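Local coordinates for protein multicopper oxidase (Uncultured bacterium, PDB 4E9X) that probably couples the one-electron oxidation of substrates at a mononuclear copper to the reduction of dioxygen to water at a copper cluster shared between subunits, at residues P246-F251 with P279-Y284. Sequence-based numbering, arbitrary orientation.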
loop_
_atom_site.group_PDB
_atom_site.type_symbol
_atom_site.label_atom_id
_atom_site.label_comp_id
_atom_site.label_asym_id
_atom_site.label_seq_id
_atom_site.Cartn_x
_atom_site.Cartn_y
_atom_site.Cartn_z
ATOM N N PRO A 246 -26.615 6.772 -14.640
ATOM C CA PRO A 246 -26.327 6.195 -15.981
ATOM C C PRO A 246 -25.287 6.989 -16.764
ATOM O O PRO A 246 -25.353 8.214 -16.910
ATOM C CB PRO A 246 -27.715 6.310 -16.689
ATOM C CG PRO A 246 -28.670 6.125 -15.520
ATOM C CD PRO A 246 -28.061 6.978 -14.415
ATOM N N GLY A 247 -24.366 6.265 -17.360
ATOM C CA GLY A 247 -23.279 6.806 -18.167
ATOM C C GLY A 247 -22.413 5.655 -18.667
ATOM O O GLY A 247 -22.798 4.476 -18.476
ATOM N N ARG A 248 -21.283 5.971 -19.245
ATOM C CA ARG A 248 -20.219 5.002 -19.473
ATOM C C ARG A 248 -19.059 5.466 -18.578
ATOM O O ARG A 248 -18.459 6.511 -18.856
ATOM C CB ARG A 248 -19.758 4.913 -20.918
ATOM C CG ARG A 248 -20.829 4.384 -21.849
ATOM C CD ARG A 248 -20.331 4.056 -23.256
ATOM N NE ARG A 248 -19.780 5.210 -23.962
ATOM C CZ ARG A 248 -20.480 5.929 -24.861
ATOM N NH1 ARG A 248 -21.752 5.649 -25.167
ATOM N NH2 ARG A 248 -19.871 6.942 -25.448
ATOM N N PHE A 249 -18.808 4.696 -17.526
ATOM C CA PHE A 249 -17.875 5.118 -16.492
ATOM C C PHE A 249 -16.740 4.117 -16.338
ATOM O O PHE A 249 -16.913 2.993 -15.884
ATOM C CB PHE A 249 -18.652 5.280 -15.172
ATOM C CG PHE A 249 -19.443 6.587 -15.143
ATOM C CD1 PHE A 249 -18.801 7.819 -15.141
ATOM C CD2 PHE A 249 -20.836 6.532 -15.065
ATOM C CE1 PHE A 249 -19.539 8.974 -15.045
ATOM C CE2 PHE A 249 -21.579 7.729 -14.979
ATOM C CZ PHE A 249 -20.903 8.956 -14.960
ATOM N N ILE A 250 -15.531 4.539 -16.729
ATOM C CA ILE A 250 -14.370 3.629 -16.650
ATOM C C ILE A 250 -14.093 3.303 -15.212
ATOM O O ILE A 250 -14.405 4.043 -14.275
ATOM C CB ILE A 250 -13.223 4.294 -17.418
ATOM C CG1 ILE A 250 -12.068 3.391 -17.843
ATOM C CG2 ILE A 250 -12.630 5.457 -16.649
ATOM C CD1 ILE A 250 -11.078 4.072 -18.786
ATOM N N PHE A 251 -13.450 2.140 -14.992
ATOM C CA PHE A 251 -13.268 1.578 -13.637
ATOM C C PHE A 251 -11.920 0.877 -13.781
ATOM O O PHE A 251 -11.785 -0.033 -14.597
ATOM C CB PHE A 251 -14.440 0.652 -13.373
ATOM C CG PHE A 251 -14.565 -0.028 -11.975
ATOM C CD1 PHE A 251 -15.591 -0.920 -11.746
ATOM C CD2 PHE A 251 -13.691 0.236 -10.907
ATOM C CE1 PHE A 251 -15.805 -1.558 -10.528
ATOM C CE2 PHE A 251 -13.897 -0.435 -9.721
ATOM C CZ PHE A 251 -14.899 -1.317 -9.508
ATOM N N PRO A 279 -27.188 5.587 -24.999
ATOM C CA PRO A 279 -26.921 5.308 -26.420
ATOM C C PRO A 279 -25.445 5.261 -26.723
ATOM O O PRO A 279 -24.646 6.013 -26.163
ATOM C CB PRO A 279 -27.577 6.512 -27.133
ATOM C CG PRO A 279 -28.612 6.987 -26.176
ATOM C CD PRO A 279 -27.960 6.811 -24.818
ATOM N N VAL A 280 -25.041 4.345 -27.593
ATOM C CA VAL A 280 -23.625 4.131 -27.900
ATOM C C VAL A 280 -23.121 5.030 -29.005
ATOM O O VAL A 280 -23.617 5.071 -30.103
ATOM C CB VAL A 280 -23.439 2.639 -28.281
ATOM C CG1 VAL A 280 -22.014 2.354 -28.705
ATOM C CG2 VAL A 280 -23.903 1.719 -27.146
ATOM N N ASP A 281 -22.039 5.762 -28.791
ATOM C CA ASP A 281 -21.442 6.637 -29.774
ATOM C C ASP A 281 -20.561 5.870 -30.754
ATOM O O ASP A 281 -20.003 4.852 -30.317
ATOM C CB ASP A 281 -20.599 7.722 -29.089
ATOM C CG ASP A 281 -21.571 8.590 -28.252
ATOM O OD1 ASP A 281 -22.182 9.508 -28.813
ATOM O OD2 ASP A 281 -21.714 8.316 -27.033
ATOM N N ASP A 282 -20.436 6.291 -31.997
ATOM C CA ASP A 282 -19.635 5.575 -32.995
ATOM C C ASP A 282 -18.156 5.519 -32.571
ATOM O O ASP A 282 -17.504 4.591 -33.041
ATOM C CB ASP A 282 -19.643 6.235 -34.396
ATOM C CG ASP A 282 -20.959 5.988 -35.102
ATOM O OD1 ASP A 282 -21.785 5.154 -34.688
ATOM O OD2 ASP A 282 -21.186 6.657 -36.147
ATOM N N TRP A 283 -17.719 6.493 -31.744
ATOM C CA TRP A 283 -16.292 6.558 -31.368
ATOM C C TRP A 283 -16.001 5.787 -30.084
ATOM O O TRP A 283 -14.845 5.740 -29.643
ATOM C CB TRP A 283 -15.761 7.999 -31.220
ATOM C CG TRP A 283 -16.741 8.902 -30.560
ATOM C CD1 TRP A 283 -17.601 9.788 -31.170
ATOM C CD2 TRP A 283 -16.982 9.023 -29.155
ATOM N NE1 TRP A 283 -18.346 10.433 -30.196
ATOM C CE2 TRP A 283 -17.967 9.973 -28.960
ATOM C CE3 TRP A 283 -16.385 8.375 -28.053
ATOM C CZ2 TRP A 283 -18.436 10.336 -27.694
ATOM C CZ3 TRP A 283 -16.866 8.738 -26.790
ATOM C CH2 TRP A 283 -17.869 9.702 -26.614
ATOM N N TYR A 284 -17.053 5.188 -29.506
ATOM C CA TYR A 284 -16.822 4.449 -28.246
ATOM C C TYR A 284 -15.912 3.267 -28.479
ATOM O O TYR A 284 -16.142 2.430 -29.365
ATOM C CB TYR A 284 -18.175 3.989 -27.651
ATOM C CG TYR A 284 -18.038 3.129 -26.405
ATOM C CD1 TYR A 284 -17.165 3.527 -25.374
ATOM C CD2 TYR A 284 -18.744 1.940 -26.216
ATOM C CE1 TYR A 284 -17.043 2.758 -24.250
ATOM C CE2 TYR A 284 -18.614 1.167 -25.092
ATOM C CZ TYR A 284 -17.736 1.590 -24.096
ATOM O OH TYR A 284 -17.596 0.836 -22.955
#
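Arg248 reaches from the start of strand 248-253 into the loop 279-284, and nearly everything between the two segments runs through its side chain. Arg248 NH2 makes the salt bridge, 2.8 Å from Asp281 OD2; the bond is fairly straight at 161°, lies close to the guanidinium plane and meets OD2 on its anti side. The carboxylate plane stands 72° from that of the guanidinium, and Arg248 NH1 adds a weak bond to the same oxygen, besides another weak one to Pro279 O at 3.1 Å. Trp283 CH2 lies at the edge of the guanidinium, 3.6 Å from Arg248 NH2. One face of the Tyr284 ring packs against the aliphatic part: Arg248 CD lies over the ring centre, 3.6 Å from its centroid, a CH-pi contact, while CZ lies off-centre in a cation-pi contact at 4.4 Å. The bend at chi3 (-61°) lets the chain lie over the ring before its head turns to Asp281. Further out, the type I turn, with Tyr284 N bonded to Asp281 O, brings the carboxylate and both aromatic rings to the same arginine, and Glu274 of strand 270-275 bonds Tyr284 OH. A second subunit also reaches the arginine: its Val78 O accepts a hydrogen bond from Arg248 NH2 and its Trp70 packs on the side chain. A methionine in place of Arg248 would probably leave Asp281 without its cationic mate and Val78 O of the second subunit without this donor. The charge is thus probably shared between an intrachain salt bridge and the subunit interface.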